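Local coordinates for protein CurD (Moorea producens 3L, PDB 5KP7) that probably works as a hydroxymethylglutaryl-CoA synthase-type acyltransferase of the thiolase-like superfamily and binds 4'-phosphopantetheine beside a partner protein, at residues A[70-75]-A[410-415]; A[266-271]-A[342-347]; A[42-47]-A[61-66]; A[102-107]-A[162-167]. The protein carries 3 engineered substitutions. All blocks are in the same frame, centred on the assembly; numbering follows the deposited sequence.

Contact 1. Residues A[70-75]-A[410-415]; sequences LPYEDP and LDYQLF
Two type I beta turns, Leu-70 to Glu-73 and Asp-411 to Leu-414, meet through Tyr-72 and Tyr-412, whose rings form a T-shaped pair. Tyr-412 turns its edge to the face of Tyr-72, with centroids 5.8 Å apart and planes at 76°. CG of Tyr-72 sits between its backbone N and carbonyl carbon (chi1 49°), which sends the ring over the second turn, where its OH meets a water at 2.7 Å. That water donates to Tyr-412 O and accepts from Phe-415 N, so the phenol is tied to the backbone although no direct hydrogen bond joins the segments. Were Tyr-72 an alanine, Tyr-412 would probably keep only its stack with Trp-419, and the bridging water would lose one partner. Leu-410 flanks the pair, its CG 3.8 Å from Tyr-72 CB. Leu-414 CD2 comes to Pro-71 CG at 3.8 Å, and Leu-70 CD1 meets the Phe-415 ring at its edge, 3.8 Å from CD2. Tyr-412 OH bonds to Glu-441. This is turn-to-turn packing, largely of apolar and aromatic groups with one bridging water, in which each turn leads into a helix, Asp-74 capping one and Phe-415 at the N-cap position of the other.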
# COMPACT_ATOMS: atom_id res chain seq x y z
N LEU A 70 -13.61 11.95 4.33
CA LEU A 70 -14.53 12.82 5.08
C LEU A 70 -15.36 12.00 6.06
O LEU A 70 -15.45 10.79 5.94
CB LEU A 70 -15.45 13.56 4.10
CG LEU A 70 -14.93 14.75 3.31
CD1 LEU A 70 -14.83 15.96 4.24
CD2 LEU A 70 -13.59 14.51 2.67
N PRO A 71 -16.00 12.67 7.05
CA PRO A 71 -16.85 11.91 8.01
C PRO A 71 -18.04 11.20 7.37
O PRO A 71 -18.47 10.14 7.85
CB PRO A 71 -17.26 12.98 9.04
CG PRO A 71 -16.17 13.98 8.96
CD PRO A 71 -15.77 14.06 7.50
N TYR A 72 -18.47 11.70 6.21
CA TYR A 72 -19.54 11.10 5.45
C TYR A 72 -19.01 10.16 4.37
O TYR A 72 -19.65 9.96 3.33
CB TYR A 72 -20.48 12.19 4.90
CG TYR A 72 -19.79 13.34 4.20
CD1 TYR A 72 -19.27 13.20 2.90
CD2 TYR A 72 -19.60 14.57 4.84
CE1 TYR A 72 -18.64 14.27 2.27
CE2 TYR A 72 -18.97 15.62 4.21
CZ TYR A 72 -18.50 15.46 2.93
OH TYR A 72 -17.89 16.53 2.32
N GLU A 73 -17.83 9.57 4.61
CA GLU A 73 -17.33 8.48 3.79
C GLU A 73 -16.81 7.41 4.73
O GLU A 73 -16.43 7.69 5.89
CB GLU A 73 -16.20 8.96 2.89
CG GLU A 73 -16.60 10.08 1.93
CD GLU A 73 -15.44 10.43 1.03
OE1 GLU A 73 -14.53 11.16 1.52
OE2 GLU A 73 -15.41 9.96 -0.15
N ASP A 74 -16.82 6.18 4.23
CA ASP A 74 -16.28 5.06 4.97
C ASP A 74 -15.72 4.04 3.96
O ASP A 74 -15.73 4.30 2.76
CB ASP A 74 -17.33 4.55 5.97
CG ASP A 74 -18.45 3.76 5.33
OD1 ASP A 74 -18.38 3.51 4.12
OD2 ASP A 74 -19.39 3.39 6.08
N PRO A 75 -15.22 2.89 4.42
CA PRO A 75 -14.65 1.96 3.46
C PRO A 75 -15.66 1.39 2.48
O PRO A 75 -15.28 1.04 1.39
CB PRO A 75 -14.01 0.88 4.34
CG PRO A 75 -13.68 1.60 5.59
CD PRO A 75 -14.83 2.55 5.81
N LEU A 410 -25.11 12.43 9.34
CA LEU A 410 -24.00 13.27 8.86
C LEU A 410 -24.46 14.64 8.33
O LEU A 410 -25.47 14.75 7.62
CB LEU A 410 -23.18 12.57 7.78
CG LEU A 410 -22.18 11.48 8.17
CD1 LEU A 410 -21.16 12.03 9.12
CD2 LEU A 410 -22.88 10.25 8.75
N ASP A 411 -23.69 15.67 8.68
CA ASP A 411 -23.80 16.98 8.06
C ASP A 411 -22.90 17.08 6.82
O ASP A 411 -21.66 17.23 6.92
CB ASP A 411 -23.43 18.08 9.05
CG ASP A 411 -23.57 19.48 8.46
OD1 ASP A 411 -24.12 19.63 7.34
OD2 ASP A 411 -23.11 20.45 9.14
N TYR A 412 -23.53 17.00 5.66
CA TYR A 412 -22.82 17.12 4.40
C TYR A 412 -22.19 18.49 4.20
O TYR A 412 -21.25 18.63 3.42
CB TYR A 412 -23.75 16.83 3.21
CG TYR A 412 -24.32 15.43 3.08
CD1 TYR A 412 -23.70 14.31 3.67
CD2 TYR A 412 -25.45 15.22 2.31
CE1 TYR A 412 -24.22 13.03 3.49
CE2 TYR A 412 -25.97 13.95 2.14
CZ TYR A 412 -25.35 12.86 2.71
OH TYR A 412 -25.92 11.63 2.50
N GLN A 413 -22.70 19.50 4.90
CA GLN A 413 -22.17 20.85 4.80
C GLN A 413 -21.13 21.17 5.87
O GLN A 413 -20.87 22.35 6.14
CB GLN A 413 -23.35 21.84 4.86
CG GLN A 413 -24.22 21.82 3.62
CD GLN A 413 -23.45 22.13 2.35
OE1 GLN A 413 -23.45 21.33 1.42
NE2 GLN A 413 -22.80 23.24 2.31
N LEU A 414 -20.50 20.14 6.43
CA LEU A 414 -19.31 20.35 7.25
C LEU A 414 -18.32 21.32 6.59
O LEU A 414 -17.92 22.32 7.20
CB LEU A 414 -18.63 19.02 7.54
CG LEU A 414 -17.32 19.07 8.33
CD1 LEU A 414 -17.52 19.71 9.68
CD2 LEU A 414 -16.74 17.66 8.45
N PHE A 415 -17.91 20.99 5.37
CA PHE A 415 -17.07 21.85 4.55
C PHE A 415 -17.82 22.10 3.24
O PHE A 415 -17.80 21.27 2.36
CB PHE A 415 -15.71 21.21 4.27
CG PHE A 415 -14.95 20.79 5.50
CD1 PHE A 415 -14.45 21.72 6.39
CD2 PHE A 415 -14.70 19.44 5.75
CE1 PHE A 415 -13.75 21.32 7.53
CE2 PHE A 415 -14.03 19.02 6.89
CZ PHE A 415 -13.54 19.97 7.78
O HOH W 1 -18.61 18.87 3.43

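Contact 2. Residues A[266-271]-A[342-347]; sequences ESFDYL and PRRIGM
Asp-269 and Arg-344 make the straightest polar link, Arg-344 N donating to Asp-269 OD2 at 2.9 Å (168°) through the anti lone pair of that oxygen. Two residues on, Gly-346 N donates to Tyr-270 O at 3.0 Å. These bonds belong to a parallel strand pair, 270-273 beside 343-351, at one margin of the large mixed sheet of the thiolase fold. Arg-344 O receives two weak bonds at the start of the pairing, from Asp-269 N and from Tyr-270 N, so the side chain of Asp-269 and two successive backbone N-H groups grip the two ends of one residue.

The other Asp-269 oxygen, OD1, lies 4.4 Å from Arg-343 NH1, beyond a salt bridge; a water spans the gap, giving to OD1 and accepting from NH1. A second water joins Ser-267 O to Arg-344 NH1 in the same way. With CG of Arg-344 anti to its N (chi1 173°), CG and CD run beside Ser-267 O. Both guanidinium groups have firmer partners elsewhere: Arg-343 pairs with Asp-338, while Arg-344 pairs with Asp-211 and its NH1 also meets a sulfate ion, probably from the crystallisation liquor.

Outward from the backbone, the Tyr-270 ring takes Arg-343 CG at its edge, and its OH reaches Asp-338 N. Tyr-270 and Ile-345 share the sheet face packed by helix 325-336. On the face of Leu-271, Gly-346 brings no side chain, and two neighbours close on its backbone: Phe-268 CD1 approaches Gly-346 N to 3.6 Å, and Leu-271 CD2 rests 4.0 Å from Gly-346 CA.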
# COMPACT_ATOMS: atom_id res chain seq x y z
N GLU A 266 16.08 -8.85 -15.93
CA GLU A 266 15.69 -9.14 -17.32
C GLU A 266 14.27 -9.61 -17.52
O GLU A 266 13.72 -9.39 -18.59
CB GLU A 266 16.66 -10.17 -17.95
CG GLU A 266 18.10 -9.72 -17.98
CD GLU A 266 18.27 -8.41 -18.73
OE1 GLU A 266 17.82 -8.32 -19.91
OE2 GLU A 266 18.85 -7.46 -18.16
N SER A 267 13.65 -10.26 -16.53
CA SER A 267 12.34 -10.85 -16.72
C SER A 267 11.19 -9.90 -16.48
O SER A 267 10.07 -10.21 -16.85
CB SER A 267 12.17 -12.06 -15.81
OG SER A 267 13.19 -13.00 -16.12
N PHE A 268 11.44 -8.77 -15.82
CA PHE A 268 10.37 -7.85 -15.43
C PHE A 268 10.66 -6.50 -16.04
O PHE A 268 11.67 -5.88 -15.76
CB PHE A 268 10.27 -7.75 -13.90
CG PHE A 268 10.12 -9.08 -13.24
CD1 PHE A 268 8.93 -9.77 -13.33
CD2 PHE A 268 11.21 -9.68 -12.62
CE1 PHE A 268 8.80 -11.02 -12.77
CE2 PHE A 268 11.09 -10.94 -12.08
CZ PHE A 268 9.88 -11.61 -12.14
N ASP A 269 9.76 -6.06 -16.91
CA ASP A 269 9.83 -4.70 -17.47
C ASP A 269 9.57 -3.61 -16.46
O ASP A 269 10.18 -2.52 -16.54
CB ASP A 269 8.87 -4.58 -18.64
CG ASP A 269 9.21 -5.55 -19.72
OD1 ASP A 269 10.28 -5.39 -20.33
OD2 ASP A 269 8.45 -6.51 -19.94
N TYR A 270 8.66 -3.89 -15.52
CA TYR A 270 8.35 -2.98 -14.41
C TYR A 270 8.20 -3.80 -13.13
O TYR A 270 7.96 -5.01 -13.20
CB TYR A 270 7.05 -2.21 -14.69
CG TYR A 270 7.18 -1.34 -15.91
CD1 TYR A 270 7.85 -0.13 -15.85
CD2 TYR A 270 6.70 -1.77 -17.12
CE1 TYR A 270 8.01 0.65 -16.97
CE2 TYR A 270 6.85 -0.99 -18.27
CZ TYR A 270 7.51 0.21 -18.20
OH TYR A 270 7.72 0.98 -19.34
N LEU A 271 8.35 -3.12 -12.01
CA LEU A 271 8.11 -3.69 -10.68
C LEU A 271 7.20 -2.78 -9.89
O LEU A 271 7.43 -1.57 -9.82
CB LEU A 271 9.44 -3.84 -9.94
CG LEU A 271 10.44 -4.80 -10.57
CD1 LEU A 271 11.81 -4.56 -9.97
CD2 LEU A 271 10.02 -6.26 -10.42
N PRO A 342 3.90 -5.72 -25.48
CA PRO A 342 3.49 -6.26 -24.16
C PRO A 342 4.63 -6.28 -23.15
O PRO A 342 5.80 -6.49 -23.52
CB PRO A 342 3.02 -7.69 -24.49
CG PRO A 342 2.58 -7.61 -25.92
CD PRO A 342 3.55 -6.65 -26.57
N ARG A 343 4.28 -6.04 -21.88
CA ARG A 343 5.27 -5.93 -20.80
C ARG A 343 4.88 -6.82 -19.63
O ARG A 343 3.70 -7.01 -19.34
CB ARG A 343 5.33 -4.49 -20.27
CG ARG A 343 5.53 -3.42 -21.33
CD ARG A 343 6.92 -3.47 -21.97
NE ARG A 343 7.11 -2.27 -22.79
CZ ARG A 343 8.11 -2.09 -23.66
NH1 ARG A 343 9.03 -3.04 -23.87
NH2 ARG A 343 8.16 -0.95 -24.37
N ARG A 344 5.90 -7.35 -18.96
CA ARG A 344 5.71 -8.15 -17.76
C ARG A 344 6.03 -7.31 -16.54
O ARG A 344 7.05 -6.60 -16.49
CB ARG A 344 6.54 -9.43 -17.80
CG ARG A 344 6.49 -10.23 -16.49
CD ARG A 344 6.98 -11.65 -16.67
NE ARG A 344 5.98 -12.51 -17.32
CZ ARG A 344 6.02 -12.97 -18.57
NH1 ARG A 344 7.01 -12.67 -19.41
NH2 ARG A 344 5.04 -13.75 -18.99
N ILE A 345 5.11 -7.36 -15.57
CA ILE A 345 5.22 -6.63 -14.33
C ILE A 345 5.35 -7.60 -13.18
O ILE A 345 4.51 -8.51 -13.03
CB ILE A 345 3.97 -5.72 -14.11
CG1 ILE A 345 3.72 -4.80 -15.34
CG2 ILE A 345 4.13 -4.91 -12.83
CD1 ILE A 345 2.46 -3.93 -15.20
N GLY A 346 6.38 -7.40 -12.36
CA GLY A 346 6.52 -8.14 -11.10
C GLY A 346 5.87 -7.38 -9.98
O GLY A 346 6.01 -6.14 -9.88
N MET A 347 5.16 -8.11 -9.12
CA MET A 347 4.34 -7.56 -8.07
C MET A 347 4.79 -8.10 -6.71
O MET A 347 4.83 -9.31 -6.53
CB MET A 347 2.88 -8.00 -8.29
CG MET A 347 2.29 -7.66 -9.64
SD MET A 347 1.56 -6.05 -9.66
CE MET A 347 0.03 -6.29 -8.73
O HOH W 2 9.44 -11.22 -19.24
O HOH W 3 9.92 -5.66 -23.10

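Contact 3. Residues A[42-47]-A[61-66]; sequences LELRKL and LMMKEK. With PNS (4'-phosphopantetheine), chain E.
Glu-43 and Glu-65 bring the flat groups of this contact, two carboxylates carried side by side and pointing the same way, their planes 31° apart. The aliphatic stems do the touching, CG to CG at 3.9 Å, while Glu-43 OE2 and Glu-65 OE2 stay 4.7 Å apart. Two like charges so close would probably repel; Glu-43 OE2 is hydrogen-bonded to Ser-385 OG, and Glu-65 OE1 has a long, weak ion pair with Arg-383.

The backbones that carry them form an antiparallel pair. Leu-42 and Lys-66 are the hydrogen-bonded partners, N to O in both directions, with Leu-42 N to Lys-66 O at 2.9 Å. Glu-43 and Glu-65 are the non-hydrogen-bonded pair. Leu-44 N then donates to Lys-64 O, and a water that donates to the same oxygen accepts from Arg-45 N, carrying the pairing into the first turn of the helix.

Leu-44 CD1 presses on Met-63 CB at 3.6 Å. Met-63 SD lies 3.7 Å from C30 of the phosphopantetheine, and the bend at chi3 (65°) places CE within touch of both C30 and Leu-44 CD1. Leu-61 CD1 lies 3.6 Å from the ligand's O23. The contact thus backs one wall of the ligand pocket. Strand 40-43 is the middle of a small sheet, between 65-67 and 384-385; helix 388-397 packs on Leu-42, helix 56-60 on Leu-44 and Met-63, and helix 309-318 on Glu-65.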
# COMPACT_ATOMS: atom_id res chain seq x y z
N LEU A 42 -4.53 16.23 1.50
CA LEU A 42 -3.65 17.16 2.20
C LEU A 42 -2.26 17.08 1.60
O LEU A 42 -1.65 16.00 1.53
CB LEU A 42 -3.52 16.81 3.67
CG LEU A 42 -2.63 17.73 4.51
CD1 LEU A 42 -3.25 19.11 4.60
CD2 LEU A 42 -2.41 17.12 5.88
N GLU A 43 -1.73 18.25 1.25
CA GLU A 43 -0.36 18.37 0.74
C GLU A 43 0.59 18.29 1.92
O GLU A 43 0.44 19.03 2.87
CB GLU A 43 -0.22 19.68 -0.04
CG GLU A 43 -0.98 19.61 -1.37
CD GLU A 43 -1.28 20.96 -2.01
OE1 GLU A 43 -0.56 21.94 -1.77
OE2 GLU A 43 -2.26 21.02 -2.80
N LEU A 44 1.52 17.35 1.89
CA LEU A 44 2.34 17.10 3.07
C LEU A 44 3.29 18.25 3.42
O LEU A 44 3.61 18.41 4.58
CB LEU A 44 3.08 15.77 2.97
CG LEU A 44 2.09 14.59 3.02
CD1 LEU A 44 2.85 13.33 2.72
CD2 LEU A 44 1.34 14.50 4.35
N ARG A 45 3.66 19.08 2.44
CA ARG A 45 4.39 20.35 2.72
C ARG A 45 3.65 21.24 3.73
O ARG A 45 4.27 21.89 4.56
CB ARG A 45 4.61 21.15 1.43
CG ARG A 45 5.53 20.47 0.42
CD ARG A 45 6.16 21.48 -0.53
NE ARG A 45 7.20 20.94 -1.41
CZ ARG A 45 7.73 21.63 -2.44
NH1 ARG A 45 7.31 22.85 -2.73
NH2 ARG A 45 8.69 21.08 -3.20
N LYS A 46 2.33 21.25 3.67
CA LYS A 46 1.52 21.98 4.67
C LYS A 46 1.65 21.39 6.08
O LYS A 46 1.73 22.15 7.05
CB LYS A 46 0.05 22.05 4.25
CG LYS A 46 -0.17 22.79 2.95
CD LYS A 46 -1.65 22.95 2.64
CE LYS A 46 -1.82 23.24 1.17
NZ LYS A 46 -3.23 23.56 0.85
N LEU A 47 1.68 20.06 6.18
CA LEU A 47 1.90 19.35 7.45
C LEU A 47 3.30 19.65 8.00
O LEU A 47 3.44 19.98 9.17
CB LEU A 47 1.69 17.83 7.29
CG LEU A 47 1.76 16.92 8.53
CD1 LEU A 47 0.62 17.23 9.46
CD2 LEU A 47 1.69 15.43 8.18
N LEU A 61 11.56 11.47 1.38
CA LEU A 61 10.89 10.17 1.51
C LEU A 61 9.93 9.88 0.35
O LEU A 61 9.23 8.85 0.35
CB LEU A 61 10.17 10.11 2.86
CG LEU A 61 11.07 10.12 4.10
CD1 LEU A 61 10.21 10.21 5.34
CD2 LEU A 61 11.91 8.87 4.20
N MET A 62 9.90 10.80 -0.62
CA MET A 62 9.11 10.70 -1.84
C MET A 62 7.61 10.80 -1.59
O MET A 62 6.82 10.28 -2.36
CB MET A 62 9.50 9.46 -2.66
CG MET A 62 10.99 9.30 -2.84
SD MET A 62 11.43 7.90 -3.90
CE MET A 62 11.11 8.60 -5.54
N MET A 63 7.22 11.50 -0.53
CA MET A 63 5.82 11.68 -0.19
C MET A 63 5.37 13.06 -0.65
O MET A 63 6.14 14.02 -0.54
CB MET A 63 5.62 11.51 1.32
CG MET A 63 6.11 10.14 1.82
SD MET A 63 6.51 10.06 3.60
CE MET A 63 4.88 10.34 4.20
N LYS A 64 4.16 13.16 -1.20
CA LYS A 64 3.66 14.42 -1.77
C LYS A 64 2.32 14.80 -1.12
O LYS A 64 2.17 15.88 -0.53
CB LYS A 64 3.52 14.36 -3.30
CG LYS A 64 4.83 14.24 -4.10
CD LYS A 64 4.62 14.19 -5.63
CE LYS A 64 5.82 14.74 -6.42
NZ LYS A 64 5.52 15.17 -7.84
N GLU A 65 1.33 13.92 -1.29
CA GLU A 65 -0.03 14.17 -0.78
C GLU A 65 -0.60 12.91 -0.19
O GLU A 65 -0.22 11.81 -0.59
CB GLU A 65 -0.95 14.60 -1.92
CG GLU A 65 -0.56 15.89 -2.62
CD GLU A 65 -1.07 15.96 -4.04
OE1 GLU A 65 -1.75 15.01 -4.47
OE2 GLU A 65 -0.81 16.98 -4.72
N LYS A 66 -1.52 13.07 0.76
CA LYS A 66 -2.32 11.93 1.19
C LYS A 66 -3.81 12.24 1.01
O LYS A 66 -4.28 13.35 1.27
CB LYS A 66 -2.02 11.52 2.63
CG LYS A 66 -2.35 12.54 3.71
CD LYS A 66 -2.33 11.86 5.07
CE LYS A 66 -2.61 12.82 6.20
NZ LYS A 66 -2.93 12.03 7.42
O23 PNS E . 11.75 8.74 8.19
P24 PNS E . 11.15 7.95 9.34
O26 PNS E . 11.39 8.41 10.76
O27 PNS E . 9.53 7.91 9.20
C28 PNS E . 8.89 7.60 7.97
C29 PNS E . 7.63 8.43 7.77
C30 PNS E . 6.76 7.99 6.60
C31 PNS E . 7.53 9.77 8.53
C32 PNS E . 6.69 7.78 8.91
O33 PNS E . 5.37 8.39 8.96
C34 PNS E . 6.40 6.29 8.92
O35 PNS E . 7.21 5.51 9.41
N36 PNS E . 5.30 5.90 8.29
C37 PNS E . 5.15 4.56 7.77
C38 PNS E . 4.67 3.54 8.77
C39 PNS E . 4.59 2.26 7.97
O40 PNS E . 3.55 1.96 7.41
N41 PNS E . 5.72 1.54 7.88
C42 PNS E . 5.74 0.31 7.12
C43 PNS E . 7.15 -0.20 6.89
S44 PNS E . 6.93 -1.77 6.02
O HOH W 4 3.75 18.00 -0.34

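Contact 4. Residues A[102-107]-A[162-167]; sequences ITCSES and ALVIAT
Ser-105 OG comes within 2.7 Å of Thr-167 O, and its one proton has a second possible acceptor in the carboxylate of Asp-168. Ser-105 OG also accepts from Ser-107 N at 3.0 Å, an ST turn, so it links the turn at 105-107 to strand 161-168. The torsion chi1 of -171° swings OG away from its own N and over to Thr-167. With an alanine at Ser-105 the oxygen would be gone, and Ser-107 N would probably lose its acceptor, setting the turn freer to move.

Ahead of this turn the strands run parallel, their axes 19° apart. Four backbone bonds alternate between them: Ile-102 N to Leu-163 O, Ile-165 N to Ile-102 O, Cys-104 N to Ile-165 O (2.8 Å) and Thr-167 N to Cys-104 O. Cys-104 SG touches Val-164 CG1 at 3.9 Å on one face; on the other, the methyl groups CG2 of Thr-103 and Thr-167 meet at 3.8 Å, while the hydroxyls turn to Ser-116 and Pro-75 O respectively.

Both strands are buried in the large sheet of the thiolase fold, with 130-134 beyond 98-104, and 195-202 beyond 161-168. Helix 140-154 packs on the face of Ile-102, Cys-104 and Val-164, whereas helices 115-123 and 75-89 cover that of Thr-103 and Ile-165.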
# COMPACT_ATOMS: atom_id res chain seq x y z
N ILE A 102 -15.31 -10.14 -2.83
CA ILE A 102 -14.37 -10.19 -1.72
C ILE A 102 -13.94 -8.78 -1.40
O ILE A 102 -13.37 -8.07 -2.26
CB ILE A 102 -13.11 -11.02 -2.02
CG1 ILE A 102 -13.50 -12.43 -2.51
CG2 ILE A 102 -12.26 -11.09 -0.77
CD1 ILE A 102 -12.31 -13.35 -2.78
N THR A 103 -14.23 -8.32 -0.18
CA THR A 103 -13.73 -7.03 0.28
C THR A 103 -12.48 -7.28 1.10
O THR A 103 -12.48 -8.13 1.99
CB THR A 103 -14.81 -6.31 1.10
OG1 THR A 103 -15.96 -6.13 0.27
CG2 THR A 103 -14.32 -4.95 1.52
N CYS A 104 -11.43 -6.56 0.80
CA CYS A 104 -10.10 -6.75 1.42
C CYS A 104 -9.79 -5.50 2.18
O CYS A 104 -9.73 -4.40 1.59
CB CYS A 104 -9.06 -7.01 0.33
SG CYS A 104 -9.48 -8.46 -0.69
N SER A 105 -9.65 -5.60 3.49
CA SER A 105 -9.60 -4.38 4.31
C SER A 105 -8.99 -4.67 5.68
O SER A 105 -9.08 -5.81 6.17
CB SER A 105 -11.03 -3.79 4.46
OG SER A 105 -10.98 -2.50 5.07
N GLU A 106 -8.43 -3.63 6.28
CA GLU A 106 -8.08 -3.60 7.70
C GLU A 106 -8.84 -2.47 8.41
O GLU A 106 -8.47 -2.07 9.52
CB GLU A 106 -6.58 -3.56 7.93
CG GLU A 106 -5.85 -2.41 7.25
CD GLU A 106 -4.38 -2.72 7.05
OE1 GLU A 106 -4.01 -3.32 6.02
OE2 GLU A 106 -3.60 -2.38 7.93
N SER A 107 -9.93 -2.02 7.79
CA SER A 107 -10.76 -0.90 8.25
C SER A 107 -12.19 -1.35 8.40
O SER A 107 -13.15 -0.58 8.11
CB SER A 107 -10.68 0.28 7.22
OG SER A 107 -9.37 0.69 6.98
N ALA A 162 -15.41 -12.64 -10.58
CA ALA A 162 -15.28 -12.23 -9.18
C ALA A 162 -14.98 -10.77 -9.13
O ALA A 162 -14.25 -10.25 -9.97
CB ALA A 162 -14.19 -13.04 -8.45
N LEU A 163 -15.49 -10.09 -8.11
CA LEU A 163 -15.17 -8.69 -7.88
C LEU A 163 -14.39 -8.60 -6.57
O LEU A 163 -14.91 -8.99 -5.52
CB LEU A 163 -16.44 -7.85 -7.80
CG LEU A 163 -16.33 -6.35 -7.58
CD1 LEU A 163 -15.64 -5.69 -8.76
CD2 LEU A 163 -17.71 -5.75 -7.33
N VAL A 164 -13.16 -8.11 -6.66
CA VAL A 164 -12.28 -7.99 -5.49
C VAL A 164 -12.05 -6.51 -5.27
O VAL A 164 -11.58 -5.81 -6.18
CB VAL A 164 -10.93 -8.70 -5.72
CG1 VAL A 164 -10.01 -8.48 -4.53
CG2 VAL A 164 -11.13 -10.19 -6.00
N ILE A 165 -12.40 -6.01 -4.08
CA ILE A 165 -12.21 -4.59 -3.79
C ILE A 165 -11.40 -4.45 -2.54
O ILE A 165 -11.80 -4.90 -1.46
CB ILE A 165 -13.53 -3.79 -3.63
CG1 ILE A 165 -14.50 -4.08 -4.78
CG2 ILE A 165 -13.23 -2.30 -3.53
CD1 ILE A 165 -15.88 -3.51 -4.54
N ALA A 166 -10.23 -3.83 -2.69
CA ALA A 166 -9.38 -3.48 -1.56
C ALA A 166 -9.72 -2.04 -1.18
O ALA A 166 -9.68 -1.14 -2.03
CB ALA A 166 -7.90 -3.62 -1.91
N THR A 167 -10.14 -1.85 0.06
CA THR A 167 -10.60 -0.55 0.55
C THR A 167 -10.11 -0.29 1.95
O THR A 167 -10.21 -1.18 2.81
CB THR A 167 -12.15 -0.42 0.47
OG1 THR A 167 -12.53 0.86 0.93
CG2 THR A 167 -12.84 -1.51 1.29

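Along the chain contact 3 closes first; contact 1 opens just after it and spans nearly all the rest, enclosing contact 4 and then contact 2. Contacts 2 and 4 belong to the same nine-stranded sheet, about 25 Å apart between centres: contact 4 joins 98-104 to 161-168 near one end, and contact 2 joins 343-351 to the outermost strand 270-273. Contacts 1 and 2 lie on opposite sides of the chain's centre, about 40 Å between centres. Contact 1 touches contact 4 where Pro-75, starting helix 75-89, probably hydrogen-bonds through O to Thr-167 OG1. Contact 3, in the small sheet and the phosphopantetheine pocket, adjoins contact 1 in sequence without other touch, about 22 Å between centres.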